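Local coordinates for phenylalanine ammonia-lyase (Rhodosporidium toruloides, PDB 1Y2M), which catalyses the non-oxidative deamination of L-phenylalanine and L-tyrosine to trans-cinnamic and p-coumaric acid, working as a homotetramer built as a dimer of dimers, at residues 204-209 with 509-514; 303-308 with 536-541; 595-600 with 631-636; 676-681 with 686-691. All blocks are in the same frame, centred on the assembly; numbering follows the deposited sequence.

Contact 1 (204-209 with 509-514)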
loop_
_atom_site.group_PDB
_atom_site.type_symbol
_atom_site.label_atom_id
_atom_site.label_comp_id
_atom_site.label_asym_id
_atom_site.label_seq_id
_atom_site.Cartn_x
_atom_site.Cartn_y
_atom_site.Cartn_z
ATOM N N PRO B 204 13.976 -1.033 23.803
ATOM C CA PRO B 204 13.725 -1.728 22.529
ATOM C C PRO B 204 13.070 -0.821 21.480
ATOM O O PRO B 204 12.226 -0.005 21.793
ATOM C CB PRO B 204 12.736 -2.848 22.937
ATOM C CG PRO B 204 13.023 -3.070 24.397
ATOM C CD PRO B 204 13.312 -1.689 24.943
ATOM N N LEU B 205 13.407 -1.062 20.221
ATOM C CA LEU B 205 12.887 -0.300 19.081
ATOM C C LEU B 205 11.422 -0.613 18.903
ATOM O O LEU B 205 10.590 0.251 18.585
ATOM C CB LEU B 205 13.595 -0.730 17.807
ATOM C CG LEU B 205 13.178 -0.032 16.515
ATOM C CD1 LEU B 205 13.334 1.455 16.630
ATOM C CD2 LEU B 205 13.998 -0.536 15.389
ATOM N N ARG B 206 11.112 -1.896 19.048
ATOM C CA ARG B 206 9.776 -2.399 18.721
ATOM C C ARG B 206 9.022 -2.993 19.907
ATOM O O ARG B 206 9.618 -3.457 20.888
ATOM C CB ARG B 206 9.869 -3.452 17.614
ATOM C CG ARG B 206 10.456 -2.992 16.339
ATOM C CD ARG B 206 10.350 -4.090 15.256
ATOM N NE ARG B 206 10.787 -3.687 13.933
ATOM C CZ ARG B 206 11.986 -3.909 13.410
ATOM N NH1 ARG B 206 12.949 -4.516 14.100
ATOM N NH2 ARG B 206 12.231 -3.589 12.146
ATOM N N GLY B 207 7.691 -3.038 19.756
ATOM C CA GLY B 207 6.841 -3.695 20.695
ATOM C C GLY B 207 5.641 -2.898 21.144
ATOM O O GLY B 207 4.748 -3.478 21.726
ATOM N N THR B 208 5.645 -1.579 20.907
ATOM C CA THR B 208 4.476 -0.775 21.266
ATOM C C THR B 208 3.537 -0.614 20.070
ATOM O O THR B 208 3.976 -0.535 18.908
ATOM C CB THR B 208 4.866 0.596 21.809
ATOM O OG1 THR B 208 3.674 1.255 22.277
ATOM C CG2 THR B 208 5.539 1.448 20.777
ATOM N N ILE B 209 2.230 -0.539 20.383
ATOM C CA ILE B 209 1.167 -0.145 19.447
ATOM C C ILE B 209 0.697 1.306 19.740
ATOM O O ILE B 209 -0.220 1.786 19.088
ATOM C CB ILE B 209 -0.035 -1.110 19.484
ATOM C CG1 ILE B 209 -0.624 -1.143 20.898
ATOM C CG2 ILE B 209 0.362 -2.536 19.045
ATOM C CD1 ILE B 209 -1.761 -2.146 21.035
ATOM N N SER B 509 4.607 4.318 12.820
ATOM C CA SER B 509 4.478 5.339 11.759
ATOM C C SER B 509 5.670 6.333 11.811
ATOM O O SER B 509 6.259 6.657 10.756
ATOM C CB SER B 509 3.127 6.054 11.844
ATOM O OG SER B 509 2.928 6.790 10.653
ATOM N N ALA B 510 6.015 6.824 13.017
ATOM C CA ALA B 510 7.122 7.781 13.193
ATOM C C ALA B 510 8.451 7.225 12.670
ATOM O O ALA B 510 9.288 7.924 12.054
ATOM C CB ALA B 510 7.199 8.228 14.598
ATOM N N ARG B 511 8.658 5.931 12.941
ATOM C CA ARG B 511 9.846 5.229 12.466
ATOM C C ARG B 511 9.905 5.238 10.968
ATOM O O ARG B 511 10.983 5.510 10.382
ATOM C CB ARG B 511 9.909 3.811 13.013
ATOM C CG ARG B 511 10.361 3.716 14.486
ATOM C CD ARG B 511 10.290 2.341 15.087
ATOM N NE ARG B 511 10.811 1.401 14.121
ATOM C CZ ARG B 511 10.229 0.281 13.713
ATOM N NH1 ARG B 511 9.060 -0.149 14.209
ATOM N NH2 ARG B 511 10.824 -0.373 12.735
ATOM N N ARG B 512 8.772 4.942 10.334
ATOM C CA ARG B 512 8.789 4.916 8.867
ATOM C C ARG B 512 8.996 6.310 8.303
ATOM O O ARG B 512 9.760 6.496 7.331
ATOM C CB ARG B 512 7.514 4.248 8.323
ATOM C CG ARG B 512 7.333 2.801 8.687
ATOM C CD ARG B 512 8.554 1.980 8.293
ATOM N NE ARG B 512 8.340 0.563 8.534
ATOM C CZ ARG B 512 9.247 -0.314 8.874
ATOM N NH1 ARG B 512 10.483 0.058 9.282
ATOM N NH2 ARG B 512 8.852 -1.591 8.979
ATOM N N THR B 513 8.391 7.325 8.914
ATOM C CA THR B 513 8.589 8.697 8.408
ATOM C C THR B 513 10.062 9.136 8.615
ATOM O O THR B 513 10.582 9.865 7.794
ATOM C CB THR B 513 7.612 9.644 9.117
ATOM O OG1 THR B 513 6.291 9.134 8.900
ATOM C CG2 THR B 513 7.790 11.084 8.619
ATOM N N THR B 514 10.732 8.709 9.717
ATOM C CA THR B 514 12.130 9.005 9.958
ATOM C C THR B 514 12.967 8.388 8.864
ATOM O O THR B 514 13.922 9.021 8.388
ATOM C CB THR B 514 12.525 8.483 11.345
ATOM O OG1 THR B 514 11.755 9.161 12.363
ATOM C CG2 THR B 514 13.974 8.696 11.584
HETATM O O HOH W 1 8.302 0.571 16.925
#
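Arg511 points from helix 506-560 toward loop 204-209 and meets Leu205 and Arg206 there. CB and CG only carry the chain across; the first atom to touch is Arg511 CD, 3.5 Å from Leu205 CD1. A bend at chi3 (44°) then brings Arg511 NE alongside the leucine, 3.7 Å from Leu205 CG, and the isobutyl group and Arg206 CG both lie over one face of the guanidinium. At the tip, Arg511 NH1 donates to a water at 2.9 Å, which in turn donates to Leu205 O, and Arg511 NH2 comes within 3.5 Å of Arg206 NE. The two guanidinium planes stand 84° apart. In this largely helical lyase of the PAL/histidase family, a loop following strand 200-201 here meets a long helix at a subunit interface, and Glu480 of the second subunit forms salt bridges with Arg206 and Arg511, which probably offsets the two like charges. A methionine in place of Arg511 would probably leave the water bound to Leu205 O without the N-H of this arginine and Glu480 of the second subunit short of one positive partner. Arg206 also pairs with Glu515 of that subunit, its extended chain from CG to NE carrying the charge to the interface.

Contact 2 (303-308 with 536-541)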
loop_
_atom_site.group_PDB
_atom_site.type_symbol
_atom_site.label_atom_id
_atom_site.label_comp_id
_atom_site.label_asym_id
_atom_site.label_seq_id
_atom_site.Cartn_x
_atom_site.Cartn_y
_atom_site.Cartn_z
ATOM N N ALA B 303 20.047 26.564 -13.398
ATOM C CA ALA B 303 20.857 25.672 -14.229
ATOM C C ALA B 303 20.189 25.423 -15.589
ATOM O O ALA B 303 20.857 25.261 -16.574
ATOM C CB ALA B 303 21.073 24.352 -13.548
HETATM N N MSE B 304 18.857 25.423 -15.618
HETATM C CA MSE B 304 18.092 25.140 -16.850
HETATM C C MSE B 304 17.821 26.394 -17.660
HETATM O O MSE B 304 17.161 26.324 -18.664
HETATM C CB MSE B 304 16.776 24.484 -16.477
HETATM C CG MSE B 304 16.925 23.123 -15.839
HETATM SE SE MSE B 304 17.232 21.803 -17.311
HETATM C CE MSE B 304 15.414 21.739 -18.148
ATOM N N VAL B 305 18.372 27.527 -17.229
ATOM C CA VAL B 305 18.050 28.851 -17.788
ATOM C C VAL B 305 16.534 28.948 -18.026
ATOM O O VAL B 305 16.043 29.371 -19.090
ATOM C CB VAL B 305 18.920 29.215 -19.012
ATOM C CG1 VAL B 305 18.623 30.597 -19.508
ATOM C CG2 VAL B 305 20.362 29.259 -18.569
ATOM N N GLY B 306 15.795 28.555 -16.999
ATOM C CA GLY B 306 14.359 28.520 -17.061
ATOM C C GLY B 306 13.703 29.804 -16.627
ATOM O O GLY B 306 14.368 30.820 -16.434
ATOM N N HIS B 307 12.384 29.726 -16.465
ATOM C CA HIS B 307 11.587 30.940 -16.275
ATOM C C HIS B 307 11.277 31.224 -14.812
ATOM O O HIS B 307 10.539 30.488 -14.133
ATOM C CB HIS B 307 10.278 30.813 -17.024
ATOM C CG HIS B 307 10.442 30.784 -18.504
ATOM N ND1 HIS B 307 10.475 29.616 -19.233
ATOM C CD2 HIS B 307 10.535 31.795 -19.400
ATOM C CE1 HIS B 307 10.612 29.909 -20.516
ATOM N NE2 HIS B 307 10.657 31.226 -20.644
ATOM N N ALA B 308 11.742 32.367 -14.339
ATOM C CA ALA B 308 11.356 32.806 -13.001
ATOM C C ALA B 308 9.865 33.211 -12.996
ATOM O O ALA B 308 9.255 33.335 -11.927
ATOM C CB ALA B 308 12.220 33.933 -12.583
ATOM N N ASP B 536 27.945 25.322 -12.671
ATOM C CA ASP B 536 29.291 25.604 -13.130
ATOM C C ASP B 536 29.428 25.396 -14.648
ATOM O O ASP B 536 30.101 26.164 -15.313
ATOM C CB ASP B 536 30.226 24.702 -12.342
ATOM C CG ASP B 536 30.513 25.231 -10.969
ATOM O OD1 ASP B 536 30.432 26.479 -10.737
ATOM O OD2 ASP B 536 30.904 24.411 -10.082
ATOM N N LEU B 537 28.811 24.356 -15.194
ATOM C CA LEU B 537 28.874 24.115 -16.651
ATOM C C LEU B 537 28.124 25.195 -17.430
ATOM O O LEU B 537 28.542 25.640 -18.540
ATOM C CB LEU B 537 28.344 22.730 -17.000
ATOM C CG LEU B 537 29.214 21.561 -16.484
ATOM C CD1 LEU B 537 28.505 20.198 -16.747
ATOM C CD2 LEU B 537 30.586 21.596 -17.107
ATOM N N ARG B 538 26.995 25.614 -16.876
ATOM C CA ARG B 538 26.291 26.727 -17.492
ATOM C C ARG B 538 27.107 28.015 -17.477
ATOM O O ARG B 538 27.118 28.812 -18.426
ATOM C CB ARG B 538 24.943 26.946 -16.831
ATOM C CG ARG B 538 24.029 27.860 -17.658
ATOM C CD ARG B 538 23.540 27.220 -18.934
ATOM N NE ARG B 538 22.429 26.287 -18.716
ATOM C CZ ARG B 538 21.875 25.531 -19.664
ATOM N NH1 ARG B 538 22.406 25.537 -20.889
ATOM N NH2 ARG B 538 20.833 24.800 -19.391
ATOM N N ALA B 539 27.807 28.240 -16.374
ATOM C CA ALA B 539 28.648 29.445 -16.271
ATOM C C ALA B 539 29.771 29.416 -17.310
ATOM O O ALA B 539 30.070 30.487 -17.892
ATOM C CB ALA B 539 29.194 29.568 -14.886
ATOM N N ILE B 540 30.383 28.236 -17.525
ATOM C CA ILE B 540 31.372 28.041 -18.609
ATOM C C ILE B 540 30.771 28.380 -19.985
ATOM O O ILE B 540 31.380 29.094 -20.795
ATOM C CB ILE B 540 31.936 26.587 -18.597
ATOM C CG1 ILE B 540 32.854 26.436 -17.412
ATOM C CG2 ILE B 540 32.672 26.264 -19.866
ATOM C CD1 ILE B 540 33.193 24.951 -17.068
ATOM N N GLU B 541 29.558 27.909 -20.220
ATOM C CA GLU B 541 28.843 28.237 -21.448
ATOM C C GLU B 541 28.687 29.743 -21.596
ATOM O O GLU B 541 28.954 30.302 -22.656
ATOM C CB GLU B 541 27.482 27.583 -21.469
ATOM C CG GLU B 541 26.606 27.983 -22.626
ATOM C CD GLU B 541 25.196 27.394 -22.537
ATOM O OE1 GLU B 541 24.982 26.381 -21.839
ATOM O OE2 GLU B 541 24.280 27.975 -23.142
#
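Ala303 O is gripped by two nitrogens of Arg538: Arg538 NE donates to it at 2.8 Å and Arg538 NH2 donates to the same oxygen at 2.9 Å. The approach is side-on, with the oxygen only 8° out of the guanidinium plane; two nearly parallel N-H groups converge on one oxygen, so both bonds are bent (147° and 143°). The NH2 donor lies in the carbonyl plane, whereas NE is tilted from it. Ala303 is the last residue of helix 273-303, and Val305, with positive phi and two bonds back into the final turn, closes that helix in a Schellman motif. Bends at chi2 and chi3 fold the arginine chain so that its edge faces this carbonyl, while Val305 CG2 packs 3.6 Å from Arg538 NE.

The remaining donors are occupied too. Arg538 NH1 makes a salt bridge with Glu541 OE1 at 2.9 Å, one turn further along helix 506-560, meeting the oxygen at its syn lone pair; it also donates to Arg450 O, and NH2 to Asn449 O. Glu541 OE2 has a second partner in Lys545. A leucine replacing Arg538 would probably leave Ala303 O without either of these donors and Glu541 OE1 without its arginine partner. The guanidinium thus joins the end of one helix, the flank of another and the 449-450 backbone, and the carboxylate of Glu541 probably offsets much of the cost of burying its charge.

Contact 3 (595-600 with 631-636)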
loop_
_atom_site.group_PDB
_atom_site.type_symbol
_atom_site.label_atom_id
_atom_site.label_comp_id
_atom_site.label_asym_id
_atom_site.label_seq_id
_atom_site.Cartn_x
_atom_site.Cartn_y
_atom_site.Cartn_z
ATOM N N PRO B 595 34.255 16.972 -33.088
ATOM C CA PRO B 595 33.153 16.818 -34.071
ATOM C C PRO B 595 31.943 17.730 -33.825
ATOM O O PRO B 595 31.255 18.052 -34.795
ATOM C CB PRO B 595 32.761 15.333 -33.954
ATOM C CG PRO B 595 33.192 14.930 -32.571
ATOM C CD PRO B 595 34.515 15.718 -32.373
ATOM N N ARG B 596 31.673 18.108 -32.587
ATOM C CA ARG B 596 30.587 19.016 -32.277
ATOM C C ARG B 596 30.717 20.304 -33.052
ATOM O O ARG B 596 29.768 20.793 -33.639
ATOM C CB ARG B 596 30.565 19.339 -30.793
ATOM C CG ARG B 596 29.279 20.062 -30.420
ATOM C CD ARG B 596 29.151 20.304 -28.945
ATOM N NE ARG B 596 27.815 20.789 -28.596
ATOM C CZ ARG B 596 27.496 21.168 -27.372
ATOM N NH1 ARG B 596 28.407 21.089 -26.412
ATOM N NH2 ARG B 596 26.291 21.595 -27.104
ATOM N N TRP B 597 31.901 20.897 -32.999
ATOM C CA TRP B 597 32.088 22.211 -33.639
ATOM C C TRP B 597 32.131 22.127 -35.161
ATOM O O TRP B 597 31.663 23.023 -35.838
ATOM C CB TRP B 597 33.299 22.933 -33.048
ATOM C CG TRP B 597 32.892 23.504 -31.703
ATOM C CD1 TRP B 597 33.259 23.075 -30.469
ATOM C CD2 TRP B 597 31.955 24.555 -31.511
ATOM N NE1 TRP B 597 32.635 23.819 -29.511
ATOM C CE2 TRP B 597 31.831 24.746 -30.120
ATOM C CE3 TRP B 597 31.199 25.359 -32.381
ATOM C CZ2 TRP B 597 30.977 25.712 -29.579
ATOM C CZ3 TRP B 597 30.371 26.338 -31.840
ATOM C CH2 TRP B 597 30.274 26.501 -30.443
ATOM N N HIS B 598 32.690 21.056 -35.707
ATOM C CA HIS B 598 32.640 20.856 -37.133
ATOM C C HIS B 598 31.210 20.623 -37.601
ATOM O O HIS B 598 30.828 21.132 -38.636
ATOM C CB HIS B 598 33.614 19.762 -37.564
ATOM C CG HIS B 598 35.031 20.222 -37.517
ATOM N ND1 HIS B 598 35.587 21.031 -38.488
ATOM C CD2 HIS B 598 35.991 20.046 -36.581
ATOM C CE1 HIS B 598 36.826 21.332 -38.156
ATOM N NE2 HIS B 598 37.103 20.737 -37.012
ATOM N N ASP B 599 30.435 19.889 -36.822
ATOM C CA ASP B 599 29.013 19.723 -37.133
ATOM C C ASP B 599 28.234 21.062 -37.141
ATOM O O ASP B 599 27.500 21.407 -38.094
ATOM C CB ASP B 599 28.407 18.716 -36.139
ATOM C CG ASP B 599 26.889 18.681 -36.212
ATOM O OD1 ASP B 599 26.354 17.791 -36.936
ATOM O OD2 ASP B 599 26.248 19.584 -35.637
ATOM N N ALA B 600 28.440 21.845 -36.105
ATOM C CA ALA B 600 27.724 23.133 -35.990
ATOM C C ALA B 600 28.005 24.074 -37.154
ATOM O O ALA B 600 27.092 24.674 -37.753
ATOM C CB ALA B 600 28.086 23.811 -34.700
ATOM N N GLU B 631 37.663 25.583 -35.597
ATOM C CA GLU B 631 38.956 25.551 -34.872
ATOM C C GLU B 631 38.977 26.602 -33.787
ATOM O O GLU B 631 39.438 26.361 -32.654
ATOM C CB GLU B 631 40.139 25.713 -35.835
ATOM C CG GLU B 631 40.383 24.469 -36.638
ATOM C CD GLU B 631 41.409 24.688 -37.721
ATOM O OE1 GLU B 631 41.806 25.867 -37.940
ATOM O OE2 GLU B 631 41.805 23.690 -38.381
ATOM N N SER B 632 38.446 27.765 -34.127
ATOM C CA SER B 632 38.364 28.867 -33.186
ATOM C C SER B 632 37.492 28.492 -31.989
ATOM O O SER B 632 37.832 28.753 -30.826
ATOM C CB SER B 632 37.841 30.122 -33.897
ATOM O OG SER B 632 37.593 31.179 -32.979
ATOM N N ALA B 633 36.324 27.898 -32.241
ATOM C CA ALA B 633 35.435 27.480 -31.159
ATOM C C ALA B 633 36.043 26.382 -30.269
ATOM O O ALA B 633 35.884 26.393 -29.036
ATOM C CB ALA B 633 34.107 27.053 -31.694
ATOM N N ILE B 634 36.750 25.453 -30.904
ATOM C CA ILE B 634 37.403 24.383 -30.184
ATOM C C ILE B 634 38.489 24.973 -29.242
ATOM O O ILE B 634 38.530 24.668 -28.035
ATOM C CB ILE B 634 38.006 23.372 -31.170
ATOM C CG1 ILE B 634 36.843 22.638 -31.913
ATOM C CG2 ILE B 634 38.912 22.361 -30.427
ATOM C CD1 ILE B 634 37.205 21.916 -33.169
ATOM N N SER B 635 39.340 25.839 -29.778
ATOM C CA SER B 635 40.356 26.498 -28.948
ATOM C C SER B 635 39.758 27.328 -27.872
ATOM O O SER B 635 40.223 27.290 -26.740
ATOM C CB SER B 635 41.276 27.401 -29.774
ATOM O OG SER B 635 41.777 26.650 -30.853
ATOM N N LEU B 636 38.756 28.126 -28.197
ATOM C CA LEU B 636 38.160 28.968 -27.174
ATOM C C LEU B 636 37.538 28.133 -26.026
ATOM O O LEU B 636 37.666 28.458 -24.850
ATOM C CB LEU B 636 37.116 29.874 -27.795
ATOM C CG LEU B 636 36.372 30.874 -26.899
ATOM C CD1 LEU B 636 37.345 31.760 -26.099
ATOM C CD2 LEU B 636 35.490 31.761 -27.761
#
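Trp597 meets Ala633 and Ile634 across the gap between helices 593-611 and 619-646, and it is the first residue of segment 595-600 to make close contact. Its indole is turned so that one face lies against the Ala633 methyl. Ala633 CB sits 3.4 Å from the centroid of the six-membered ring of Trp597 and 18° off the ring normal, a CH-pi contact centred over the ring; its closest ring atom is Trp597 CD2, at 3.3 Å. Trp597 CG is anti to the carbonyl carbon (chi1 -78°), which sends the ring across to the partner helix. Nearer the backbone, Trp597 CB packs 3.7 Å from Ile634 CG1, the two side chains pointing past one another.

The two helices pack roughly antiparallel here: the axes of segments 595-600 and 631-636 come within 9.0 Å of each other, with 144° between their directions. The small Ala633 probably lets the indole come this close, with Ile634 N over the same face, and the nearest CA atoms are those of Trp597 and Ile634, 6.7 Å apart. Phe548 of helix 506-560 meets the indole edge-to-face and also packs on Ala633, so a third helix closes around the same tryptophan.

One residue on, His598 takes up the other end of Ile634. Its imidazole crosses the isoleucine side chain at about a right angle, and His598 NE2 comes 4.0 Å from Ile634 CD1. His598 ND1 is hydrogen-bonded to Lys626, an earlier residue of the same partner helix.

Contact 4 (676-681 with 686-691)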
loop_
_atom_site.group_PDB
_atom_site.type_symbol
_atom_site.label_atom_id
_atom_site.label_comp_id
_atom_site.label_asym_id
_atom_site.label_seq_id
_atom_site.Cartn_x
_atom_site.Cartn_y
_atom_site.Cartn_z
ATOM N N LYS B 676 33.689 19.974 -4.773
ATOM C CA LYS B 676 34.121 20.729 -5.940
ATOM C C LYS B 676 33.396 20.180 -7.184
ATOM O O LYS B 676 32.958 19.018 -7.252
ATOM C CB LYS B 676 35.634 20.641 -6.136
ATOM C CG LYS B 676 36.476 21.166 -4.953
ATOM C CD LYS B 676 36.007 22.578 -4.428
ATOM C CE LYS B 676 36.854 23.285 -3.343
ATOM N NZ LYS B 676 36.811 22.558 -2.106
ATOM N N ALA B 677 33.332 21.011 -8.207
ATOM C CA ALA B 677 33.025 20.510 -9.548
ATOM C C ALA B 677 34.010 19.378 -9.901
ATOM O O ALA B 677 35.143 19.360 -9.414
ATOM C CB ALA B 677 33.138 21.606 -10.541
ATOM N N ARG B 678 33.578 18.470 -10.767
ATOM C CA ARG B 678 34.349 17.294 -11.130
ATOM C C ARG B 678 34.695 17.316 -12.598
ATOM O O ARG B 678 33.803 17.367 -13.478
ATOM C CB ARG B 678 33.571 16.017 -10.853
ATOM C CG ARG B 678 34.439 14.765 -10.962
ATOM C CD ARG B 678 33.625 13.485 -10.842
ATOM N NE ARG B 678 34.535 12.334 -10.648
ATOM C CZ ARG B 678 35.019 11.942 -9.471
ATOM N NH1 ARG B 678 34.637 12.493 -8.335
ATOM N NH2 ARG B 678 35.879 10.945 -9.441
ATOM N N ARG B 679 35.975 17.298 -12.886
ATOM C CA ARG B 679 36.410 17.418 -14.281
ATOM C C ARG B 679 36.408 16.132 -15.054
ATOM O O ARG B 679 36.151 16.157 -16.234
ATOM C CB ARG B 679 37.812 17.995 -14.367
ATOM C CG ARG B 679 38.160 18.459 -15.753
ATOM C CD ARG B 679 39.330 19.407 -15.829
ATOM N NE ARG B 679 39.454 20.033 -17.143
ATOM C CZ ARG B 679 40.448 20.829 -17.523
ATOM N NH1 ARG B 679 41.443 21.176 -16.681
ATOM N NH2 ARG B 679 40.421 21.332 -18.761
ATOM N N GLY B 680 36.655 14.992 -14.380
ATOM C CA GLY B 680 36.550 13.691 -15.022
ATOM C C GLY B 680 37.810 12.857 -14.878
ATOM O O GLY B 680 38.916 13.315 -15.192
ATOM N N ASP B 681 37.643 11.626 -14.371
ATOM C CA ASP B 681 38.797 10.752 -14.134
ATOM C C ASP B 681 39.639 10.498 -15.399
ATOM O O ASP B 681 40.842 10.376 -15.326
ATOM C CB ASP B 681 38.363 9.408 -13.587
ATOM C CG ASP B 681 37.831 9.487 -12.167
ATOM O OD1 ASP B 681 37.800 10.583 -11.570
ATOM O OD2 ASP B 681 37.448 8.409 -11.647
ATOM N N LYS B 686 43.464 10.369 -13.596
ATOM C CA LYS B 686 43.501 10.127 -12.161
ATOM C C LYS B 686 42.110 9.702 -11.726
ATOM O O LYS B 686 41.112 10.319 -12.134
ATOM C CB LYS B 686 43.904 11.416 -11.435
ATOM C CG LYS B 686 44.209 11.233 -9.964
ATOM C CD LYS B 686 44.120 12.549 -9.229
ATOM C CE LYS B 686 44.282 12.347 -7.713
ATOM N NZ LYS B 686 44.768 13.593 -7.098
ATOM N N GLN B 687 42.039 8.637 -10.933
ATOM C CA GLN B 687 40.770 8.210 -10.332
ATOM C C GLN B 687 40.572 8.949 -9.018
ATOM O O GLN B 687 41.091 8.540 -7.972
ATOM C CB GLN B 687 40.822 6.696 -10.144
ATOM C CG GLN B 687 40.784 5.952 -11.468
ATOM C CD GLN B 687 40.750 4.464 -11.263
ATOM O OE1 GLN B 687 41.775 3.841 -10.929
ATOM N NE2 GLN B 687 39.585 3.880 -11.434
ATOM N N GLU B 688 39.847 10.074 -9.076
ATOM C CA GLU B 688 39.724 10.951 -7.932
ATOM C C GLU B 688 38.758 10.361 -6.915
ATOM O O GLU B 688 37.967 9.480 -7.222
ATOM C CB GLU B 688 39.179 12.316 -8.345
ATOM C CG GLU B 688 39.993 13.060 -9.348
ATOM C CD GLU B 688 39.661 14.552 -9.391
ATOM O OE1 GLU B 688 38.547 14.933 -9.859
ATOM O OE2 GLU B 688 40.568 15.354 -8.959
ATOM N N VAL B 689 38.842 10.890 -5.695
ATOM C CA VAL B 689 37.873 10.588 -4.644
ATOM C C VAL B 689 36.492 10.600 -5.266
ATOM O O VAL B 689 36.203 11.476 -6.088
ATOM C CB VAL B 689 38.002 11.625 -3.499
ATOM C CG1 VAL B 689 36.813 11.576 -2.596
ATOM C CG2 VAL B 689 39.283 11.339 -2.700
ATOM N N THR B 690 35.660 9.615 -4.954
ATOM C CA THR B 690 34.501 9.307 -5.744
ATOM C C THR B 690 33.403 10.313 -5.614
ATOM O O THR B 690 33.271 11.051 -4.626
ATOM C CB THR B 690 33.888 7.935 -5.340
ATOM O OG1 THR B 690 33.535 7.998 -3.947
ATOM C CG2 THR B 690 34.886 6.796 -5.616
ATOM N N ILE B 691 32.535 10.267 -6.605
ATOM C CA ILE B 691 31.296 11.046 -6.561
ATOM C C ILE B 691 30.519 10.769 -5.273
ATOM O O ILE B 691 30.031 11.734 -4.599
ATOM C CB ILE B 691 30.466 10.681 -7.797
ATOM C CG1 ILE B 691 31.200 11.186 -9.036
ATOM C CG2 ILE B 691 29.003 11.266 -7.707
ATOM C CD1 ILE B 691 30.716 10.517 -10.306
HETATM O O HOH W 2 38.142 17.419 -10.899
HETATM O O HOH W 3 36.509 7.915 -9.196
HETATM O O HOH W 4 37.316 5.525 -12.016
#
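Arg678 reaches across to the backbone of Glu688 and Val689 within a helix-containing loop: the short helix 681-684 joins the two segments, and Thr690, also bonded to Ser693, is the N-cap of helix 691-703. The touching parts, CA 678 to 681 against CA 686 to 691, run 133° apart. The close packing is here. Arg678 NH1 donates to Val689 O at 2.9 Å with an N-H...O angle of 164°, the oxygen lying in the guanidinium plane, and the aliphatic Ile691 CG1 lies over one face. The chain is extended from CG to NE, which carries the charged end that far. Arg678 NH2 also bridges to Asp681 OD1 at 2.9 Å, while its bonds to Glu688 O and Val689 O are weak. NE pairs with Glu136 of the second subunit, so the loop is tied to the subunit interface.

Asp681 has close packing too: Asp681 CA makes a C-H...O contact with Lys686 O at 3.1 Å, and Lys686 N donates to Asp681 O. Glu688 N reaches Asp681 OD1 only weakly, at 3.3 Å.

The looser part is at Lys686 and Val689, both exposed, with the lysine chain leading away. Three waters bridge the segments. One links Asp681 OD2 with Glu688 O, a second links Asp681 OD2 with Gln687 NE2, and the third accepts from Arg679 N and donates to Glu688 OE1, 2.7 Å away.

From the N terminus, contact 1 opens first, at the loop after strand 200-201, and closes on helix 506-560. Contact 2 opens inside that span, at the end of helix 273-303, and closes further along the same helix, so the two cross; their centres lie about 43 Å apart, on opposite sides of the chain's centre. Contacts 3 and 4 follow in series: contact 3 closes a short helical excursion by pairing helices 593-611 and 619-646, and contact 4 closes a small turn before helix 691-703. Contacts 2 and 4 touch, Asp536 OD2 lying 3.6 Å from Ala677 CB. Contacts 1 and 4 both meet the second subunit.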